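Long-range contacts in holo-[acyl-carrier-protein] synthase (Neisseria meningitidis FAM18, PDB 5SUV), which belongs to the 4'-phosphopantetheinyl transferase superfamily and, as a trimer, holds coenzyme A in pockets shared between neighbouring subunits: residues 8-13 with 115-120; 105-110 with 120-125; 75-80 with 87-92. All coordinates share one frame; numbering follows the deposited sequence.

Overall arrangement
Contacts 1 and 2 lie end to end on strand 117-125, the middle strand of a three-stranded antiparallel sheet: contact 1 pairs its beginning with strand 3-12, contact 2 its far half with strand 106-114. Their centres are about 17 Å apart, they share Ala120, and their segments alternate along the chain. Contact 3 is a separate two-stranded hairpin, whose strands follow strand 3-12 and precede strand 106-114 in the chain. Its centre lies about 11 Å from that of contact 2, where Phe89 and Tyr91 pack on Val107 and Leu109, and about 18 Å from that of contact 1, which it does not touch. Asp9 of contact 1 and Pro87 of contact 3 line two different coenzyme A pockets.

Contact 1: residues 8-13 with 115-120; sequences TDIVSL and EDTVLA
Residues 8-12 run antiparallel to 117-120, their axes 4.7 Å apart at closest approach and 161° between directions, with Asp9-Ala120 and Val11-Val118 as hydrogen-bonded pairs. Val118 N gives the shortest of these backbone bonds, 2.8 Å to Val11 O. At one end Ala120 O is gripped twice, by Asp9 N and by the hydroxyl of Thr8, OG1 lying 3.2 Å away and tilted from the carbonyl plane. At the other end Asp116 takes hold of the turn into helix 13-23. Ser12 OG donates to Asp116 OD2 at 2.6 Å, reaching the syn side of the carboxylate, while Leu13 N bonds to Asp116 O at 2.9 Å. Asp116 OD1 accepts from Lys14 N, so one aspartate ties down three consecutive residues; Ser12 OG in turn caps Arg15 N as the N-cap of the helix.

On the face carrying Ile10, CG2 of that residue meets Leu119 CD1 at 3.5 Å, the two side chains crossing obliquely. Leu119 CG stands opposite its own backbone N (chi1 173°), and from there CD1 also reaches over to Asp9 O. This face turns to the other subunits, where Leu119 meets its counterparts. Val118 points to the opposite face, where its CG2 meets CD2 of Leu13, the first residue of the helix, at 3.6 Å; both lean on Ala51 of helix 46-63. Asp9 lies near the like-charged Glu58 and makes a long, weak ion pair with Lys62: the contact places this pocket residue on the strand outermost within this chain, its side chain about 3 Å from a bound coenzyme A.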
loop_
_atom_site.group_PDB
_atom_site.type_symbol
_atom_site.label_atom_id
_atom_site.label_comp_id
_atom_site.label_asym_id
_atom_site.label_seq_id
_atom_site.Cartn_x
_atom_site.Cartn_y
_atom_site.Cartn_z
ATOM N N THR A 8 6.260 -2.782 0.101
ATOM C CA THR A 8 5.011 -3.310 -0.396
ATOM C C THR A 8 5.300 -4.540 -1.241
ATOM O O THR A 8 6.399 -4.716 -1.771
ATOM C CB THR A 8 4.249 -2.250 -1.216
ATOM O OG1 THR A 8 2.930 -2.708 -1.478
ATOM C CG2 THR A 8 4.977 -1.965 -2.521
ATOM N N ASP A 9 4.291 -5.391 -1.361
ATOM C CA ASP A 9 4.409 -6.567 -2.201
ATOM C C ASP A 9 3.012 -6.966 -2.656
ATOM O O ASP A 9 2.057 -6.908 -1.874
ATOM C CB ASP A 9 5.089 -7.705 -1.437
ATOM C CG ASP A 9 5.832 -8.664 -2.342
ATOM O OD1 ASP A 9 6.570 -8.206 -3.241
ATOM O OD2 ASP A 9 5.691 -9.884 -2.142
ATOM N N ILE A 10 2.898 -7.346 -3.924
ATOM C CA ILE A 10 1.695 -7.995 -4.433
ATOM C C ILE A 10 2.075 -9.384 -4.918
ATOM O O ILE A 10 3.121 -9.578 -5.547
ATOM C CB ILE A 10 1.005 -7.174 -5.542
ATOM C CG1 ILE A 10 2.040 -6.501 -6.434
ATOM C CG2 ILE A 10 0.053 -6.159 -4.910
ATOM C CD1 ILE A 10 1.437 -5.729 -7.599
ATOM N N VAL A 11 1.243 -10.355 -4.571
ATOM C CA VAL A 11 1.515 -11.760 -4.814
ATOM C C VAL A 11 0.256 -12.389 -5.375
ATOM O O VAL A 11 -0.828 -12.241 -4.797
ATOM C CB VAL A 11 1.955 -12.498 -3.535
ATOM C CG1 VAL A 11 2.066 -13.993 -3.791
ATOM C CG2 VAL A 11 3.274 -11.947 -3.038
ATOM N N SER A 12 0.409 -13.118 -6.472
ATOM C CA SER A 12 -0.691 -13.832 -7.104
ATOM C C SER A 12 -0.806 -15.229 -6.510
ATOM O O SER A 12 0.190 -15.954 -6.422
ATOM C CB SER A 12 -0.455 -13.918 -8.611
ATOM O OG SER A 12 -1.241 -14.948 -9.171
ATOM N N LEU A 13 -2.009 -15.599 -6.077
ATOM C CA LEU A 13 -2.219 -16.978 -5.640
ATOM C C LEU A 13 -1.805 -17.972 -6.720
ATOM O O LEU A 13 -1.242 -19.030 -6.417
ATOM C CB LEU A 13 -3.679 -17.200 -5.252
ATOM C CG LEU A 13 -4.256 -16.308 -4.155
ATOM C CD1 LEU A 13 -5.721 -16.626 -3.941
ATOM C CD2 LEU A 13 -3.483 -16.476 -2.865
ATOM N N GLU A 115 -9.770 -11.821 -4.577
ATOM C CA GLU A 115 -9.663 -12.727 -5.723
ATOM C C GLU A 115 -8.257 -13.310 -5.715
ATOM O O GLU A 115 -7.867 -13.937 -4.717
ATOM C CB GLU A 115 -10.036 -11.985 -7.009
ATOM C CG GLU A 115 -11.423 -11.403 -7.051
ATOM C CD GLU A 115 -11.670 -10.665 -8.348
ATOM O OE1 GLU A 115 -11.384 -11.241 -9.418
ATOM O OE2 GLU A 115 -12.125 -9.503 -8.297
ATOM N N ASP A 116 -7.468 -13.117 -6.764
ATOM C CA ASP A 116 -6.165 -13.726 -6.915
ATOM C C ASP A 116 -5.045 -12.913 -6.289
ATOM O O ASP A 116 -3.916 -13.401 -6.236
ATOM C CB ASP A 116 -5.855 -13.911 -8.404
ATOM C CG ASP A 116 -4.581 -14.688 -8.641
ATOM O OD1 ASP A 116 -4.485 -15.823 -8.139
ATOM O OD2 ASP A 116 -3.679 -14.164 -9.325
ATOM N N THR A 117 -5.316 -11.695 -5.835
ATOM C CA THR A 117 -4.270 -10.761 -5.440
ATOM C C THR A 117 -4.145 -10.733 -3.923
ATOM O O THR A 117 -5.127 -10.480 -3.217
ATOM C CB THR A 117 -4.574 -9.364 -5.979
ATOM O OG1 THR A 117 -4.622 -9.405 -7.410
ATOM C CG2 THR A 117 -3.510 -8.375 -5.565
ATOM N N VAL A 118 -2.936 -10.984 -3.426
ATOM C CA VAL A 118 -2.609 -10.770 -2.027
ATOM C C VAL A 118 -1.685 -9.570 -1.945
ATOM O O VAL A 118 -0.762 -9.424 -2.752
ATOM C CB VAL A 118 -1.952 -12.006 -1.384
ATOM C CG1 VAL A 118 -1.607 -11.718 0.069
ATOM C CG2 VAL A 118 -2.883 -13.182 -1.475
ATOM N N LEU A 119 -1.948 -8.700 -0.987
ATOM C CA LEU A 119 -1.226 -7.448 -0.849
ATOM C C LEU A 119 -0.686 -7.305 0.567
ATOM O O LEU A 119 -1.383 -7.617 1.536
ATOM C CB LEU A 119 -2.154 -6.290 -1.184
ATOM C CG LEU A 119 -1.713 -4.859 -0.969
ATOM C CD1 LEU A 119 -0.468 -4.608 -1.760
ATOM C CD2 LEU A 119 -2.854 -3.952 -1.416
ATOM N N ALA A 120 0.553 -6.816 0.678
ATOM C CA ALA A 120 1.174 -6.517 1.964
ATOM C C ALA A 120 1.791 -5.123 1.936
ATOM O O ALA A 120 2.411 -4.723 0.946
ATOM C CB ALA A 120 2.256 -7.560 2.332
#

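Contact 2: residues 105-110 with 120-125; sequences SRVSLS and AFVVAE
Val107 and Val122 meet most tightly here, CG1 to CG1 at 3.3 Å, closer than usual for two methyl groups. Both valines set CG1 opposite the backbone N (chi1 -173° and 173°), which brings these two branches together as the side chains cross. Val122 turns its other branch, CG2, to Leu109 CD1 at 3.7 Å, and Val107 CG2 rests on Ala124 CB. Together they form an apolar face covered by Phe89 of strand 87-91 and by Phe60 and Ala59 of helix 46-63. Beneath the side chains the antiparallel backbones are joined at Ser108-Val123 and Ser110-Phe121; Ser110 N to Phe121 O and Phe121 N to Ser110 O are both 3.0 Å.

Toward Ser105 and Arg106, which are exposed, the side-chain packing is looser, although Glu125 opposite them is buried. Ser105 N donates to Glu125 O at 3.0 Å. Ser105 OG adds a weak bond to the same oxygen. Arg106 and Glu125 lie side by side, but contact is through the aliphatic part, Arg106 CG to Glu125 OE2 at 3.7 Å. The guanidinium folds away, its plane perpendicular to the carboxylate, and Arg106 NH1 stays 5.3 Å from Glu125 OE2. Glu125 OE1 instead accepts from Ile3 N of the third subunit, and Phe121 stacks on Phe121 of that same subunit. The opposite charges therefore probably attract only modestly within the hairpin, while the Glu125 carboxylate and the Phe121 ring find their partners across the subunit interface.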
loop_
_atom_site.group_PDB
_atom_site.type_symbol
_atom_site.label_atom_id
_atom_site.label_comp_id
_atom_site.label_asym_id
_atom_site.label_seq_id
_atom_site.Cartn_x
_atom_site.Cartn_y
_atom_site.Cartn_z
ATOM N N SER A 105 12.763 0.170 15.728
ATOM C CA SER A 105 12.034 -0.071 16.961
ATOM C C SER A 105 10.759 -0.862 16.748
ATOM O O SER A 105 10.341 -1.616 17.634
ATOM C CB SER A 105 11.668 1.253 17.622
ATOM O OG SER A 105 10.849 2.019 16.747
ATOM N N ARG A 106 10.099 -0.659 15.616
ATOM C CA ARG A 106 8.813 -1.287 15.382
ATOM C C ARG A 106 8.631 -1.443 13.885
ATOM O O ARG A 106 8.936 -0.528 13.122
ATOM C CB ARG A 106 7.672 -0.451 15.970
ATOM C CG ARG A 106 6.269 -0.903 15.569
ATOM C CD ARG A 106 5.862 -2.189 16.270
ATOM N NE ARG A 106 5.566 -1.966 17.681
ATOM C CZ ARG A 106 4.469 -1.361 18.132
ATOM N NH1 ARG A 106 3.555 -0.906 17.280
ATOM N NH2 ARG A 106 4.288 -1.206 19.437
ATOM N N VAL A 107 8.150 -2.605 13.468
ATOM C CA VAL A 107 7.783 -2.817 12.076
ATOM C C VAL A 107 6.310 -3.191 12.041
ATOM O O VAL A 107 5.910 -4.204 12.629
ATOM C CB VAL A 107 8.640 -3.901 11.411
ATOM C CG1 VAL A 107 8.332 -3.963 9.943
ATOM C CG2 VAL A 107 10.125 -3.615 11.614
ATOM N N SER A 108 5.510 -2.373 11.357
ATOM C CA SER A 108 4.068 -2.550 11.248
ATOM C C SER A 108 3.713 -3.253 9.942
ATOM O O SER A 108 4.403 -3.111 8.931
ATOM C CB SER A 108 3.365 -1.194 11.323
ATOM O OG SER A 108 3.535 -0.621 12.603
ATOM N N LEU A 109 2.637 -4.039 9.986
ATOM C CA LEU A 109 2.228 -4.882 8.875
ATOM C C LEU A 109 0.728 -4.763 8.676
ATOM O O LEU A 109 -0.036 -4.848 9.642
ATOM C CB LEU A 109 2.561 -6.349 9.153
ATOM C CG LEU A 109 2.048 -7.427 8.192
ATOM C CD1 LEU A 109 2.601 -7.156 6.820
ATOM C CD2 LEU A 109 2.460 -8.824 8.687
ATOM N N SER A 110 0.315 -4.655 7.423
ATOM C CA SER A 110 -1.076 -4.870 7.066
ATOM C C SER A 110 -1.150 -5.755 5.838
ATOM O O SER A 110 -0.310 -5.675 4.944
ATOM C CB SER A 110 -1.812 -3.547 6.782
ATOM O OG SER A 110 -3.194 -3.783 6.533
ATOM N N ALA A 120 0.553 -6.816 0.678
ATOM C CA ALA A 120 1.174 -6.517 1.964
ATOM C C ALA A 120 1.791 -5.123 1.936
ATOM O O ALA A 120 2.411 -4.723 0.946
ATOM C CB ALA A 120 2.256 -7.560 2.332
ATOM N N PHE A 121 1.616 -4.392 3.034
ATOM C CA PHE A 121 2.270 -3.112 3.277
ATOM C C PHE A 121 3.000 -3.187 4.615
ATOM O O PHE A 121 2.460 -3.720 5.586
ATOM C CB PHE A 121 1.280 -1.949 3.339
ATOM C CG PHE A 121 0.811 -1.454 2.006
ATOM C CD1 PHE A 121 -0.118 -2.167 1.270
ATOM C CD2 PHE A 121 1.268 -0.244 1.511
ATOM C CE1 PHE A 121 -0.564 -1.693 0.049
ATOM C CE2 PHE A 121 0.824 0.237 0.289
ATOM C CZ PHE A 121 -0.098 -0.490 -0.445
ATOM N N VAL A 122 4.206 -2.631 4.665
ATOM C CA VAL A 122 5.036 -2.663 5.862
ATOM C C VAL A 122 5.694 -1.303 6.039
ATOM O O VAL A 122 6.237 -0.732 5.081
ATOM C CB VAL A 122 6.122 -3.761 5.775
ATOM C CG1 VAL A 122 7.074 -3.672 6.953
ATOM C CG2 VAL A 122 5.498 -5.145 5.710
ATOM N N VAL A 123 5.723 -0.831 7.282
ATOM C CA VAL A 123 6.477 0.360 7.644
ATOM C C VAL A 123 7.403 0.031 8.799
ATOM O O VAL A 123 6.946 -0.387 9.868
ATOM C CB VAL A 123 5.557 1.525 8.029
ATOM C CG1 VAL A 123 6.385 2.752 8.369
ATOM C CG2 VAL A 123 4.577 1.817 6.899
ATOM N N ALA A 124 8.688 0.284 8.611
ATOM C CA ALA A 124 9.683 0.147 9.661
ATOM C C ALA A 124 10.021 1.526 10.215
ATOM O O ALA A 124 10.315 2.453 9.447
ATOM C CB ALA A 124 10.921 -0.542 9.103
ATOM N N GLU A 125 9.966 1.667 11.535
ATOM C CA GLU A 125 10.199 2.940 12.207
ATOM C C GLU A 125 11.520 2.948 12.957
ATOM O O GLU A 125 11.958 1.924 13.487
ATOM C CB GLU A 125 9.111 3.259 13.228
ATOM C CG GLU A 125 7.738 3.416 12.682
ATOM C CD GLU A 125 6.747 3.503 13.803
ATOM O OE1 GLU A 125 6.721 4.552 14.470
ATOM O OE2 GLU A 125 6.049 2.507 14.055
#

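Contact 3: residues 75-80 with 87-92; sequences RNIGIG and PEFFYG. With COA (coenzyme A), chain F.
Phe90 lies flat across the opposite strand, one ring face over the backbone of Gly78. Gly78 CA sits 3.6 Å from the centroid of the Phe90 ring and 16° off its normal, a CH-pi contact displaced toward the CE2-CZ rim. The ring gets there because Phe90 CG lies between its own backbone N and carbonyl carbon (chi1 73°), folding it back over the neighbouring strand; Gly78, with no side chain, lets it come so close. Gly80 N approaches the same ring at its edge.

Phe89 projects from the other face of the pair, lying alongside Ile77 and Ile79 and pointing the same way as both. Its CD1-CE1 side does the touching: Phe89 CD1 is 3.7 Å from Ile77 CG2, and Phe89 CE1 is 4.1 Å from Ile79 CD1. Gly78 O approaches this ring near its plane, at the edge. Beyond the hairpin Phe60 of helix 46-63 meets Phe89 edge-to-face.

These side chains stand on an antiparallel beta hairpin, strands 77-81 and 87-91; the segments 77-80 and 87-91 run at 142° to each other, well twisted from exact antiparallel. Gly78-Phe90 and Gly80-Glu88 are its hydrogen-bonded pairs. Gly80 N reaches Glu88 O at 2.7 Å, whereas the return bond from Glu88 N meets Gly80 O from above the carbonyl plane. Phe90 N likewise comes to Gly78 O from above the plane.

At one end Asn76 O accepts from Gly92 N, the N-cap residue of helix 93-102, while the Asn76 side chain bonds through ND2 to Ala71 O. At the other, Pro87 turns its ring to coenzyme A: Pro87 CG lies 3.4 Å from the ribose oxygen O2B and Pro87 CD 3.5 Å from the adenine N3A.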
loop_
_atom_site.group_PDB
_atom_site.type_symbol
_atom_site.label_atom_id
_atom_site.label_comp_id
_atom_site.label_asym_id
_atom_site.label_seq_id
_atom_site.Cartn_x
_atom_site.Cartn_y
_atom_site.Cartn_z
ATOM N N ARG A 75 13.356 -17.307 6.590
ATOM C CA ARG A 75 13.317 -18.165 7.767
ATOM C C ARG A 75 13.462 -17.401 9.077
ATOM O O ARG A 75 13.243 -18.004 10.140
ATOM C CB ARG A 75 14.409 -19.232 7.701
ATOM C CG ARG A 75 14.112 -20.354 6.739
ATOM C CD ARG A 75 15.104 -21.487 6.921
ATOM N NE ARG A 75 14.847 -22.585 5.996
ATOM C CZ ARG A 75 15.282 -22.630 4.739
ATOM N NH1 ARG A 75 16.000 -21.634 4.235
ATOM N NH2 ARG A 75 14.994 -23.677 3.980
ATOM N N ASN A 76 13.763 -16.098 9.020
ATOM C CA ASN A 76 13.843 -15.255 10.204
ATOM C C ASN A 76 12.676 -14.289 10.337
ATOM O O ASN A 76 12.547 -13.652 11.386
ATOM C CB ASN A 76 15.152 -14.439 10.212
ATOM C CG ASN A 76 16.336 -15.221 10.786
ATOM O OD1 ASN A 76 16.162 -16.238 11.468
ATOM N ND2 ASN A 76 17.538 -14.764 10.487
ATOM N N ILE A 77 11.830 -14.152 9.318
ATOM C CA ILE A 77 10.723 -13.198 9.336
ATOM C C ILE A 77 9.437 -14.001 9.505
ATOM O O ILE A 77 8.949 -14.608 8.547
ATOM C CB ILE A 77 10.661 -12.366 8.055
ATOM C CG1 ILE A 77 11.964 -11.605 7.785
ATOM C CG2 ILE A 77 9.465 -11.424 8.126
ATOM C CD1 ILE A 77 12.087 -11.197 6.323
ATOM N N GLY A 78 8.863 -13.977 10.706
ATOM C CA GLY A 78 7.654 -14.718 11.013
ATOM C C GLY A 78 6.447 -13.803 11.134
ATOM O O GLY A 78 6.572 -12.633 11.494
ATOM N N ILE A 79 5.269 -14.343 10.827
ATOM C CA ILE A 79 4.017 -13.612 10.974
ATOM C C ILE A 79 3.174 -14.303 12.041
ATOM O O ILE A 79 2.935 -15.516 11.966
ATOM C CB ILE A 79 3.252 -13.503 9.636
ATOM C CG1 ILE A 79 3.965 -12.546 8.678
ATOM C CG2 ILE A 79 1.854 -12.980 9.861
ATOM C CD1 ILE A 79 5.175 -13.120 7.973
ATOM N N GLY A 80 2.757 -13.533 13.046
ATOM C CA GLY A 80 1.749 -13.947 14.005
ATOM C C GLY A 80 0.574 -12.993 14.014
ATOM O O GLY A 80 0.489 -12.121 13.147
ATOM N N PRO A 87 -2.276 -8.643 12.201
ATOM C CA PRO A 87 -1.019 -9.339 11.914
ATOM C C PRO A 87 0.163 -8.563 12.467
ATOM O O PRO A 87 0.138 -7.330 12.545
ATOM C CB PRO A 87 -0.981 -9.382 10.383
ATOM C CG PRO A 87 -1.693 -8.131 9.984
ATOM C CD PRO A 87 -2.790 -7.939 11.010
ATOM N N GLU A 88 1.209 -9.305 12.843
ATOM C CA GLU A 88 2.420 -8.708 13.394
ATOM C C GLU A 88 3.596 -9.655 13.171
ATOM O O GLU A 88 3.424 -10.868 13.022
ATOM C CB GLU A 88 2.248 -8.380 14.884
ATOM C CG GLU A 88 1.853 -9.568 15.733
ATOM C CD GLU A 88 1.432 -9.178 17.141
ATOM O OE1 GLU A 88 1.122 -7.988 17.370
ATOM O OE2 GLU A 88 1.406 -10.066 18.016
ATOM N N PHE A 89 4.796 -9.083 13.162
ATOM C CA PHE A 89 6.016 -9.844 12.904
ATOM C C PHE A 89 6.611 -10.398 14.188
ATOM O O PHE A 89 6.541 -9.760 15.242
ATOM C CB PHE A 89 7.067 -8.967 12.223
ATOM C CG PHE A 89 6.741 -8.599 10.813
ATOM C CD1 PHE A 89 6.739 -9.559 9.819
ATOM C CD2 PHE A 89 6.456 -7.286 10.477
ATOM C CE1 PHE A 89 6.451 -9.214 8.513
ATOM C CE2 PHE A 89 6.167 -6.932 9.165
ATOM C CZ PHE A 89 6.173 -7.888 8.190
ATOM N N PHE A 90 7.209 -11.584 14.084
ATOM C CA PHE A 90 8.140 -12.089 15.086
ATOM C C PHE A 90 9.412 -12.498 14.354
ATOM O O PHE A 90 9.403 -12.711 13.138
ATOM C CB PHE A 90 7.532 -13.242 15.902
ATOM C CG PHE A 90 7.408 -14.531 15.151
ATOM C CD1 PHE A 90 8.479 -15.407 15.081
ATOM C CD2 PHE A 90 6.211 -14.890 14.549
ATOM C CE1 PHE A 90 8.368 -16.599 14.403
ATOM C CE2 PHE A 90 6.092 -16.094 13.879
ATOM C CZ PHE A 90 7.172 -16.940 13.796
ATOM N N TYR A 91 10.532 -12.529 15.077
ATOM C CA TYR A 91 11.830 -12.580 14.432
ATOM C C TYR A 91 12.672 -13.713 14.986
ATOM O O TYR A 91 12.619 -14.024 16.179
ATOM C CB TYR A 91 12.596 -11.268 14.615
ATOM C CG TYR A 91 11.785 -10.084 14.238
ATOM C CD1 TYR A 91 11.395 -9.907 12.928
ATOM C CD2 TYR A 91 11.408 -9.142 15.176
ATOM C CE1 TYR A 91 10.641 -8.826 12.558
ATOM C CE2 TYR A 91 10.656 -8.030 14.801
ATOM C CZ TYR A 91 10.272 -7.892 13.502
ATOM O OH TYR A 91 9.521 -6.796 13.112
ATOM N N GLY A 92 13.454 -14.313 14.095
ATOM C CA GLY A 92 14.525 -15.196 14.503
ATOM C C GLY A 92 15.580 -14.367 15.205
ATOM O O GLY A 92 15.717 -13.169 14.962
HETATM N N1A COA F . -6.605 -5.368 12.763
HETATM C C2A COA F . -5.821 -5.284 11.680
HETATM N N3A COA F . -5.754 -6.131 10.689
HETATM C C4A COA F . -6.604 -7.254 10.799
HETATM C C5A COA F . -7.480 -7.498 11.898
HETATM C C6A COA F . -7.430 -6.495 12.857
HETATM N N6A COA F . -8.197 -6.599 13.915
HETATM N N7A COA F . -8.148 -8.560 11.763
HETATM C C8A COA F . -7.719 -9.037 10.625
HETATM N N9A COA F . -6.794 -8.282 10.001
HETATM C C1B COA F . -6.144 -8.553 8.776
HETATM C C2B COA F . -5.411 -9.989 8.826
HETATM O O2B COA F . -4.111 -9.953 8.367
HETATM C C3B COA F . -6.294 -10.728 7.824
HETATM O O3B COA F . -5.646 -11.652 7.107
HETATM P P3B COA F . -4.796 -12.877 8.090
HETATM O O7A COA F . -4.822 -13.838 7.072
HETATM O O8A COA F . -3.501 -12.227 8.363
HETATM O O9A COA F . -5.727 -12.973 9.220
HETATM C C4B COA F . -6.669 -9.526 6.928
HETATM O O4B COA F . -7.102 -8.583 7.833
HETATM C C5B COA F . -7.756 -9.853 5.962
HETATM O O5B COA F . -7.857 -8.725 5.088
HETATM P P1A COA F . -9.236 -8.634 4.322
HETATM O O1A COA F . -9.494 -9.853 3.520
HETATM O O2A COA F . -9.384 -7.244 3.818
HETATM O O3A COA F . -10.283 -8.871 5.549
HETATM P P2A COA F . -11.769 -8.871 5.170
HETATM O O4A COA F . -12.114 -7.817 4.274
HETATM O O5A COA F . -12.369 -10.245 4.957
HETATM O O6A COA F . -12.398 -8.393 6.614
HETATM C CBP COA F . -12.189 -6.789 8.306
HETATM C CCP COA F . -11.915 -7.135 6.883
HETATM C CDP COA F . -11.168 -7.446 9.086
HETATM C CEP COA F . -12.035 -5.307 8.519
HETATM C CAP COA F . -13.609 -7.212 8.796
HETATM O OAP COA F . -13.846 -6.788 10.082
HETATM C C9P COA F . -14.773 -6.621 7.974
HETATM O O9P COA F . -15.128 -5.476 8.207
HETATM N N8P COA F . -15.440 -7.443 7.016
HETATM C C7P COA F . -16.582 -6.942 6.173
HETATM C C6P COA F . -17.431 -5.905 6.880
HETATM C C5P COA F . -18.902 -6.093 6.548
HETATM O O5P COA F . -19.732 -6.029 7.391
HETATM N N4P COA F . -19.289 -6.318 5.230
HETATM C C3P COA F . -20.706 -6.506 4.919
HETATM C C2P COA F . -21.397 -5.207 4.595
HETATM S S1P COA F . -22.470 -4.632 5.977
#